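PDB 6DJ8: beta sliding clamp from Borrelia burgdorferi, which probably forms a ring-shaped head-to-tail dimer around DNA, tethering DNA polymerases and other proteins to it and so conferring processivity. Local coordinates for residues G236-K241 with V249-Y254; E25-K30 with L228-S233; L284-D289 with F328-P333. All blocks are in the same frame, centred on the assembly; numbering follows the deposited sequence.

Contact 1 (G236-K241 with V249-Y254); sequences GMVKIK and VEFDNY
With its CG2 trans to the backbone N, V238 reaches V249 CG1, itself trans to its own N (chi1 173°), and the methyls V238 CG2 and V249 CG1 meet obliquely at 3.6 Å. F251 has its ring in the cramped position between N and carbonyl carbon (chi1 61°); its CB stays against V238 CB at 3.8 Å while the ring swings away to pack on L228 and L231 of helix 223-231. I240 and V249 run side by side on this same face, I240 CG1 3.9 Å from V249 CG2. These are neighbouring strands of an antiparallel beta hairpin in the clamp's central domain. K239 and E250 form a hydrogen-bonded pair: K239 N gives to E250 O at 2.8 Å, nearly in line with the carbonyl, and E250 N returns a bond of 2.9 Å to K239 O. On the other face their side chains travel together, K239 CD 4.0 Å from E250 OE1, but the charged ends part, K239 NZ to a salt bridge with E154 and E250 OE2 to the hydroxyl of Y248. At F251 the chain enters a type II' turn that runs to Y254, and a water whose oxygen lies 2.7 Å from M237 O bridges that carbonyl to D252 N.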
loop_
_atom_site.group_PDB
_atom_site.type_symbol
_atom_site.label_atom_id
_atom_site.label_comp_id
_atom_site.label_asym_id
_atom_site.label_seq_id
_atom_site.Cartn_x
_atom_site.Cartn_y
_atom_site.Cartn_z
ATOM N N GLY A 236 24.832 -6.869 -19.112
ATOM C CA GLY A 236 26.110 -7.434 -18.738
ATOM C C GLY A 236 25.985 -8.909 -18.427
ATOM O O GLY A 236 24.926 -9.525 -18.581
ATOM N N MET A 237 27.081 -9.466 -17.923
ATOM C CA MET A 237 27.200 -10.896 -17.669
ATOM C C MET A 237 27.116 -11.169 -16.173
ATOM O O MET A 237 27.280 -10.267 -15.347
ATOM C CB MET A 237 28.518 -11.434 -18.245
ATOM C CG MET A 237 28.716 -11.054 -19.707
ATOM S SD MET A 237 27.369 -11.662 -20.770
ATOM C CE MET A 237 27.594 -13.431 -20.613
ATOM N N VAL A 238 26.775 -12.412 -15.835
ATOM C CA VAL A 238 26.751 -12.890 -14.455
ATOM C C VAL A 238 27.436 -14.253 -14.401
ATOM O O VAL A 238 27.129 -15.134 -15.213
ATOM C CB VAL A 238 25.315 -12.964 -13.887
ATOM C CG1 VAL A 238 24.365 -13.593 -14.882
ATOM C CG2 VAL A 238 25.304 -13.737 -12.563
ATOM N N LYS A 239 28.360 -14.419 -13.454
ATOM C CA LYS A 239 29.085 -15.669 -13.253
ATOM C C LYS A 239 28.403 -16.418 -12.122
ATOM O O LYS A 239 28.131 -15.839 -11.067
ATOM C CB LYS A 239 30.550 -15.425 -12.870
ATOM C CG LYS A 239 31.377 -14.663 -13.881
ATOM C CD LYS A 239 32.828 -14.536 -13.418
ATOM C CE LYS A 239 33.628 -13.608 -14.327
ATOM N NZ LYS A 239 34.065 -14.203 -15.601
ATOM N N ILE A 240 28.096 -17.682 -12.355
ATOM C CA ILE A 240 27.494 -18.553 -11.357
ATOM C C ILE A 240 28.455 -19.700 -11.110
ATOM O O ILE A 240 28.995 -20.265 -12.064
ATOM C CB ILE A 240 26.111 -19.054 -11.832
ATOM C CG1 ILE A 240 25.114 -17.892 -11.835
ATOM C CG2 ILE A 240 25.634 -20.236 -11.003
ATOM C CD1 ILE A 240 23.882 -18.151 -12.703
ATOM N N LYS A 241 28.662 -20.050 -9.843
ATOM C CA LYS A 241 29.595 -21.107 -9.473
ATOM C C LYS A 241 28.965 -22.003 -8.420
ATOM O O LYS A 241 28.150 -21.551 -7.614
ATOM C CB LYS A 241 30.916 -20.539 -8.938
ATOM C CG LYS A 241 31.705 -19.713 -9.946
ATOM C CD LYS A 241 32.951 -19.109 -9.295
ATOM C CE LYS A 241 33.652 -18.115 -10.207
ATOM N NZ LYS A 241 33.859 -18.671 -11.567
ATOM N N VAL A 249 27.423 -16.429 -6.771
ATOM C CA VAL A 249 27.017 -15.608 -7.908
ATOM C C VAL A 249 27.779 -14.299 -7.842
ATOM O O VAL A 249 27.936 -13.713 -6.764
ATOM C CB VAL A 249 25.504 -15.338 -7.917
ATOM C CG1 VAL A 249 25.147 -14.360 -9.012
ATOM C CG2 VAL A 249 24.771 -16.608 -8.126
ATOM N N GLU A 250 28.236 -13.829 -8.998
ATOM C CA GLU A 250 29.046 -12.624 -9.038
ATOM C C GLU A 250 28.713 -11.885 -10.323
ATOM O O GLU A 250 28.630 -12.506 -11.387
ATOM C CB GLU A 250 30.537 -12.997 -8.966
ATOM C CG GLU A 250 31.483 -11.881 -9.291
ATOM C CD GLU A 250 32.909 -12.382 -9.479
ATOM O OE1 GLU A 250 33.579 -11.922 -10.426
ATOM O OE2 GLU A 250 33.346 -13.247 -8.690
ATOM N N PHE A 251 28.492 -10.578 -10.213
ATOM C CA PHE A 251 28.096 -9.727 -11.327
ATOM C C PHE A 251 28.147 -8.286 -10.859
ATOM O O PHE A 251 27.825 -7.997 -9.704
ATOM C CB PHE A 251 26.681 -10.049 -11.828
ATOM C CG PHE A 251 25.599 -9.845 -10.798
ATOM C CD1 PHE A 251 25.295 -10.839 -9.888
ATOM C CD2 PHE A 251 24.869 -8.665 -10.761
ATOM C CE1 PHE A 251 24.300 -10.660 -8.941
ATOM C CE2 PHE A 251 23.860 -8.478 -9.819
ATOM C CZ PHE A 251 23.573 -9.484 -8.913
ATOM N N ASP A 252 28.508 -7.393 -11.783
ATOM C CA ASP A 252 28.681 -5.971 -11.507
ATOM C C ASP A 252 29.490 -5.767 -10.233
ATOM O O ASP A 252 30.586 -6.318 -10.110
ATOM C CB ASP A 252 27.328 -5.284 -11.440
ATOM C CG ASP A 252 26.619 -5.285 -12.794
ATOM O OD1 ASP A 252 27.288 -5.045 -13.821
ATOM O OD2 ASP A 252 25.403 -5.538 -12.837
ATOM N N ASN A 253 28.955 -5.044 -9.248
ATOM C CA ASN A 253 29.718 -4.802 -8.029
ATOM C C ASN A 253 29.261 -5.686 -6.872
ATOM O O ASN A 253 29.434 -5.312 -5.706
ATOM C CB ASN A 253 29.660 -3.317 -7.646
ATOM C CG ASN A 253 28.237 -2.788 -7.506
ATOM O OD1 ASN A 253 27.332 -3.164 -8.255
ATOM N ND2 ASN A 253 28.033 -1.897 -6.540
ATOM N N TYR A 254 28.727 -6.879 -7.171
ATOM C CA TYR A 254 28.126 -7.754 -6.176
ATOM C C TYR A 254 28.789 -9.127 -6.138
ATOM O O TYR A 254 29.281 -9.640 -7.150
ATOM C CB TYR A 254 26.616 -7.929 -6.424
ATOM C CG TYR A 254 25.858 -6.628 -6.469
ATOM C CD1 TYR A 254 25.609 -5.908 -5.302
ATOM C CD2 TYR A 254 25.398 -6.110 -7.674
ATOM C CE1 TYR A 254 24.920 -4.709 -5.332
ATOM C CE2 TYR A 254 24.710 -4.917 -7.717
ATOM C CZ TYR A 254 24.474 -4.215 -6.543
ATOM O OH TYR A 254 23.802 -3.018 -6.608
HETATM O O HOH W 1 29.009 -8.337 -14.491
#

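Contact 2 (E25-K30 with L228-S233); sequences EIEKAK and LKHLMS
K28 and L231 make the close apolar half of this contact, where helix 19-29 of the N-terminal domain meets the end of helix 223-231 of the central domain. It is a helix-to-helix junction between two domains of the sliding clamp, their backbones coming nearest at K28 and L231, whose CA atoms are 6.9 Å apart. One methyl does the work: L231 CD2 sits 3.6 Å from K28 CB and 3.7 Å from K28 CG, so the lysine offers the aliphatic root of its side chain and not its charge. Beyond CG the lysine runs extended, carrying NZ to the hydroxyl of Y254. L231 is buried, and it also packs on F65 and F251, the first on strand 64-70 and the second on strand 246-251.

The other half is polar and lies toward solvent, with H230 exposed and E27 partly so. H230 lies obliquely to K28, whose CG is 4.1 Å from H230 NE2, a looser approach than that of the leucine methyl. E27 starts with CG trans to its backbone N and then bends at chi2 (-86°), which turns the carboxylate toward the histidine. The two flat groups stand almost perpendicular, their planes 88° apart, and the acid comes to the edge of the imidazole. There H230 NE2 donates to the syn lone pair of E27 OE1 at 3.0 Å, with the oxygen only 5° out of the ring plane.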
loop_
_atom_site.group_PDB
_atom_site.type_symbol
_atom_site.label_atom_id
_atom_site.label_comp_id
_atom_site.label_asym_id
_atom_site.label_seq_id
_atom_site.Cartn_x
_atom_site.Cartn_y
_atom_site.Cartn_z
ATOM N N GLU A 25 22.449 0.999 -2.465
ATOM C CA GLU A 25 23.163 -0.214 -2.064
ATOM C C GLU A 25 22.728 -0.678 -0.685
ATOM O O GLU A 25 22.663 -1.883 -0.429
ATOM C CB GLU A 25 24.673 0.014 -2.094
ATOM C CG GLU A 25 25.237 0.416 -3.449
ATOM C CD GLU A 25 25.033 -0.637 -4.559
ATOM O OE1 GLU A 25 24.488 -1.736 -4.307
ATOM O OE2 GLU A 25 25.444 -0.348 -5.699
ATOM N N ILE A 26 22.427 0.259 0.228
ATOM C CA ILE A 26 21.918 -0.159 1.527
ATOM C C ILE A 26 20.550 -0.816 1.367
ATOM O O ILE A 26 20.239 -1.819 2.022
ATOM C CB ILE A 26 21.832 1.037 2.501
ATOM C CG1 ILE A 26 23.207 1.533 2.924
ATOM C CG2 ILE A 26 21.070 0.634 3.732
ATOM C CD1 ILE A 26 23.103 2.965 3.517
ATOM N N GLU A 27 19.689 -0.219 0.546
ATOM C CA GLU A 27 18.370 -0.798 0.304
ATOM C C GLU A 27 18.496 -2.223 -0.213
ATOM O O GLU A 27 17.797 -3.127 0.259
ATOM C CB GLU A 27 17.592 0.086 -0.681
ATOM C CG GLU A 27 16.120 -0.253 -0.846
ATOM C CD GLU A 27 15.896 -1.339 -1.884
ATOM O OE1 GLU A 27 16.766 -1.512 -2.768
ATOM O OE2 GLU A 27 14.858 -2.029 -1.809
ATOM N N LYS A 28 19.425 -2.449 -1.146
ATOM C CA LYS A 28 19.648 -3.793 -1.672
ATOM C C LYS A 28 20.169 -4.720 -0.589
ATOM O O LYS A 28 19.604 -5.793 -0.359
ATOM C CB LYS A 28 20.637 -3.733 -2.843
ATOM C CG LYS A 28 20.033 -3.124 -4.110
ATOM C CD LYS A 28 21.108 -2.825 -5.127
ATOM C CE LYS A 28 20.521 -2.128 -6.350
ATOM N NZ LYS A 28 21.505 -2.025 -7.469
ATOM N N ALA A 29 21.226 -4.298 0.125
ATOM C CA ALA A 29 21.877 -5.184 1.091
ATOM C C ALA A 29 20.914 -5.599 2.193
ATOM O O ALA A 29 20.921 -6.754 2.635
ATOM C CB ALA A 29 23.116 -4.505 1.696
ATOM N N LYS A 30 20.072 -4.678 2.649
ATOM C CA LYS A 30 19.208 -5.021 3.766
ATOM C C LYS A 30 18.019 -5.855 3.328
ATOM O O LYS A 30 17.237 -6.286 4.174
ATOM C CB LYS A 30 18.744 -3.750 4.495
ATOM C CG LYS A 30 17.528 -3.083 3.918
ATOM C CD LYS A 30 17.315 -1.704 4.564
ATOM C CE LYS A 30 15.854 -1.475 4.938
ATOM N NZ LYS A 30 14.925 -1.652 3.794
ATOM N N LEU A 228 18.142 -12.020 -5.895
ATOM C CA LEU A 228 18.918 -11.716 -7.088
ATOM C C LEU A 228 18.109 -10.942 -8.117
ATOM O O LEU A 228 18.648 -10.069 -8.807
ATOM C CB LEU A 228 19.394 -13.027 -7.722
ATOM C CG LEU A 228 20.648 -13.648 -7.127
ATOM C CD1 LEU A 228 20.797 -15.038 -7.678
ATOM C CD2 LEU A 228 21.801 -12.782 -7.541
ATOM N N LYS A 229 16.837 -11.300 -8.291
ATOM C CA LYS A 229 16.086 -10.650 -9.354
ATOM C C LYS A 229 15.901 -9.165 -9.070
ATOM O O LYS A 229 15.761 -8.381 -10.011
ATOM C CB LYS A 229 14.749 -11.359 -9.602
ATOM C CG LYS A 229 13.794 -11.494 -8.431
ATOM C CD LYS A 229 12.553 -12.247 -8.896
ATOM C CE LYS A 229 11.829 -12.967 -7.769
ATOM N NZ LYS A 229 10.854 -13.967 -8.313
ATOM N N HIS A 230 15.969 -8.754 -7.804
ATOM C CA HIS A 230 16.006 -7.340 -7.446
ATOM C C HIS A 230 17.382 -6.713 -7.690
ATOM O O HIS A 230 17.472 -5.490 -7.857
ATOM C CB HIS A 230 15.597 -7.180 -5.976
ATOM C CG HIS A 230 15.659 -5.770 -5.467
ATOM N ND1 HIS A 230 15.119 -4.702 -6.153
ATOM C CD2 HIS A 230 16.201 -5.255 -4.338
ATOM C CE1 HIS A 230 15.325 -3.591 -5.469
ATOM N NE2 HIS A 230 15.979 -3.898 -4.363
ATOM N N LEU A 231 18.459 -7.512 -7.714
ATOM C CA LEU A 231 19.803 -6.948 -7.834
ATOM C C LEU A 231 20.280 -6.810 -9.272
ATOM O O LEU A 231 21.023 -5.875 -9.587
ATOM C CB LEU A 231 20.820 -7.824 -7.091
ATOM C CG LEU A 231 20.613 -8.035 -5.599
ATOM C CD1 LEU A 231 21.653 -8.964 -5.077
ATOM C CD2 LEU A 231 20.733 -6.709 -4.889
ATOM N N MET A 232 19.865 -7.702 -10.154
ATOM C CA MET A 232 20.465 -7.768 -11.477
ATOM C C MET A 232 19.860 -6.734 -12.413
ATOM O O MET A 232 18.641 -6.697 -12.619
ATOM C CB MET A 232 20.324 -9.168 -12.048
ATOM C CG MET A 232 21.414 -10.089 -11.560
ATOM S SD MET A 232 21.207 -11.723 -12.238
ATOM C CE MET A 232 20.590 -11.296 -13.801
ATOM N N SER A 233 20.737 -5.913 -12.995
ATOM C CA SER A 233 20.310 -4.849 -13.892
ATOM C C SER A 233 19.707 -5.392 -15.180
ATOM O O SER A 233 18.829 -4.751 -15.767
ATOM C CB SER A 233 21.506 -3.949 -14.205
ATOM O OG SER A 233 22.488 -4.650 -14.957
#

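Contact 3 (L284-D289 with F328-P333)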
loop_
_atom_site.group_PDB
_atom_site.type_symbol
_atom_site.label_atom_id
_atom_site.label_comp_id
_atom_site.label_asym_id
_atom_site.label_seq_id
_atom_site.Cartn_x
_atom_site.Cartn_y
_atom_site.Cartn_z
ATOM N N LEU A 284 -3.662 -14.461 -24.324
ATOM C CA LEU A 284 -3.157 -14.298 -22.958
ATOM C C LEU A 284 -3.802 -13.119 -22.241
ATOM O O LEU A 284 -4.238 -13.248 -21.092
ATOM C CB LEU A 284 -1.633 -14.134 -22.974
ATOM C CG LEU A 284 -0.906 -14.134 -21.620
ATOM C CD1 LEU A 284 -1.099 -15.450 -20.870
ATOM C CD2 LEU A 284 0.577 -13.815 -21.806
ATOM N N GLY A 285 -3.833 -11.948 -22.884
ATOM C CA GLY A 285 -4.387 -10.772 -22.228
ATOM C C GLY A 285 -5.835 -10.959 -21.815
ATOM O O GLY A 285 -6.242 -10.553 -20.725
ATOM N N ILE A 286 -6.625 -11.601 -22.672
ATOM C CA ILE A 286 -8.030 -11.832 -22.354
ATOM C C ILE A 286 -8.168 -12.898 -21.276
ATOM O O ILE A 286 -9.015 -12.787 -20.377
ATOM C CB ILE A 286 -8.809 -12.169 -23.636
ATOM C CG1 ILE A 286 -9.077 -10.864 -24.394
ATOM C CG2 ILE A 286 -10.116 -12.878 -23.310
ATOM C CD1 ILE A 286 -8.843 -10.932 -25.847
ATOM N N LEU A 287 -7.335 -13.937 -21.326
ATOM C CA LEU A 287 -7.322 -14.891 -20.222
ATOM C C LEU A 287 -7.035 -14.179 -18.898
ATOM O O LEU A 287 -7.738 -14.394 -17.903
ATOM C CB LEU A 287 -6.291 -15.990 -20.475
ATOM C CG LEU A 287 -6.279 -17.052 -19.378
ATOM C CD1 LEU A 287 -7.700 -17.589 -19.167
ATOM C CD2 LEU A 287 -5.313 -18.179 -19.770
ATOM N N LYS A 288 -6.007 -13.320 -18.870
ATOM C CA LYS A 288 -5.676 -12.622 -17.624
ATOM C C LYS A 288 -6.851 -11.793 -17.126
ATOM O O LYS A 288 -7.190 -11.829 -15.941
ATOM C CB LYS A 288 -4.461 -11.716 -17.806
ATOM C CG LYS A 288 -3.118 -12.406 -17.872
ATOM C CD LYS A 288 -2.020 -11.363 -17.715
ATOM C CE LYS A 288 -0.897 -11.610 -18.693
ATOM N NZ LYS A 288 0.105 -10.513 -18.684
ATOM N N ASP A 289 -7.484 -11.037 -18.027
ATOM C CA ASP A 289 -8.593 -10.163 -17.644
ATOM C C ASP A 289 -9.748 -10.965 -17.050
ATOM O O ASP A 289 -10.298 -10.604 -16.004
ATOM C CB ASP A 289 -9.045 -9.363 -18.866
ATOM C CG ASP A 289 -10.343 -8.624 -18.636
ATOM O OD1 ASP A 289 -11.417 -9.233 -18.799
ATOM O OD2 ASP A 289 -10.286 -7.434 -18.279
ATOM N N PHE A 328 -17.830 -16.956 -16.784
ATOM C CA PHE A 328 -17.271 -16.198 -17.894
ATOM C C PHE A 328 -16.807 -17.137 -18.994
ATOM O O PHE A 328 -16.256 -18.209 -18.728
ATOM C CB PHE A 328 -16.091 -15.342 -17.472
ATOM C CG PHE A 328 -16.433 -14.316 -16.398
ATOM C CD1 PHE A 328 -16.470 -14.687 -15.065
ATOM C CD2 PHE A 328 -16.711 -13.006 -16.738
ATOM C CE1 PHE A 328 -16.787 -13.747 -14.052
ATOM C CE2 PHE A 328 -17.034 -12.064 -15.746
ATOM C CZ PHE A 328 -17.060 -12.446 -14.404
ATOM N N PHE A 329 -16.963 -16.670 -20.230
ATOM C CA PHE A 329 -16.659 -17.438 -21.425
ATOM C C PHE A 329 -15.628 -16.706 -22.270
ATOM O O PHE A 329 -15.644 -15.472 -22.367
ATOM C CB PHE A 329 -17.935 -17.679 -22.231
ATOM C CG PHE A 329 -18.944 -18.514 -21.511
ATOM C CD1 PHE A 329 -19.857 -17.929 -20.637
ATOM C CD2 PHE A 329 -18.990 -19.895 -21.713
ATOM C CE1 PHE A 329 -20.793 -18.702 -19.972
ATOM C CE2 PHE A 329 -19.925 -20.674 -21.057
ATOM C CZ PHE A 329 -20.828 -20.074 -20.180
ATOM N N ILE A 330 -14.730 -17.479 -22.879
ATOM C CA ILE A 330 -13.749 -16.981 -23.831
ATOM C C ILE A 330 -13.937 -17.749 -25.127
ATOM O O ILE A 330 -13.960 -18.988 -25.116
ATOM C CB ILE A 330 -12.316 -17.141 -23.300
ATOM C CG1 ILE A 330 -12.140 -16.338 -22.007
ATOM C CG2 ILE A 330 -11.301 -16.729 -24.373
ATOM C CD1 ILE A 330 -10.737 -16.508 -21.316
ATOM N N LYS A 331 -14.109 -17.020 -26.231
ATOM C CA LYS A 331 -14.473 -17.625 -27.507
ATOM C C LYS A 331 -13.587 -17.077 -28.619
ATOM O O LYS A 331 -12.715 -16.235 -28.385
ATOM C CB LYS A 331 -15.949 -17.382 -27.831
ATOM C CG LYS A 331 -16.921 -17.832 -26.744
ATOM C CD LYS A 331 -18.370 -17.426 -27.087
ATOM C CE LYS A 331 -19.349 -17.965 -26.045
ATOM N NZ LYS A 331 -20.760 -17.510 -26.295
ATOM N N ASP A 332 -13.832 -17.560 -29.837
ATOM C CA ASP A 332 -13.113 -17.077 -31.009
ATOM C C ASP A 332 -13.199 -15.553 -31.083
ATOM O O ASP A 332 -14.252 -14.979 -30.786
ATOM C CB ASP A 332 -13.699 -17.718 -32.270
ATOM C CG ASP A 332 -13.034 -17.233 -33.542
ATOM O OD1 ASP A 332 -13.433 -16.171 -34.064
ATOM O OD2 ASP A 332 -12.102 -17.915 -34.013
ATOM N N PRO A 333 -12.115 -14.854 -31.460
ATOM C CA PRO A 333 -10.798 -15.267 -31.972
ATOM C C PRO A 333 -9.792 -15.410 -30.840
ATOM O O PRO A 333 -8.598 -15.383 -31.059
ATOM C CB PRO A 333 -10.422 -14.141 -32.942
ATOM C CG PRO A 333 -10.928 -12.894 -32.244
ATOM C CD PRO A 333 -12.157 -13.374 -31.480
#
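Helix 284-294 and strand 325-331 come no nearer through their backbones in these segments than at L287 and I330, whose CA atoms lie 7.7 Å apart, so the gap is bridged from the strand side by a side chain. This is helix-on-sheet packing in the C-terminal domain of the clamp, the strand being the outermost of its antiparallel sheet within the chain.

I330 carries the contact from the strand. Its CB points at the helix, and both its branches meet helix residues. CG1 lies trans to the carbonyl carbon (chi1 -61°), and with chi2 extended at 176° it carries CD1 forward to the helix backbone, where I330 CD1 is 3.9 Å from L287 CA. CD1 lies mainly against L287, but I330 CD1 is also 4.2 Å from I286 CG2. The shorter branch, CG2, meets I286 as well. Here the two isoleucines slide past each other in opposite directions, and the methyls I286 CG2 and I330 CG2 are 4.2 Å apart. That is an easy van der Waals fit, and I286, partly exposed, also touches N334.

L287, buried, comes in differently, crossing I330 at about a right angle. Its side chain continues to F351 and I355 of helix 348-355, so I330 joins an apolar layer that includes a second helix. I330 also packs on R290, one turn further along helix 284-294.

The flanking strand residues face the second subunit: F329 N donates to D125 of that chain, and K331 NZ to the carbonyl of its Y123, so the strand that carries I330 also belongs to the dimer interface. Within the contact, the side chain of L287 reaches I330 with CD1, 3.9 Å from I330 CD1.

Contacts 1 and 2 are neighbours, their centres 13 Å apart. Helix 223-231 leads into strand 237-242 of the hairpin, so along the chain contact 2 closes before contact 1 opens, and contact 3 follows last. The two also touch directly: F251 of the hairpin packs on M232, while Y254 OH probably bonds to E25 OE1. Strand 254-259 pairs with strand 64-70, so one sheet, which includes the hairpin of contact 1, runs from the N-terminal into the central domain. Contact 3 lies in the C-terminal domain, its centre 40 Å from contact 1 and 36 Å from contact 2, beside the second subunit. The three thus sample a hairpin of the central domain, a domain junction and the neighbourhood of the ring-closing interface.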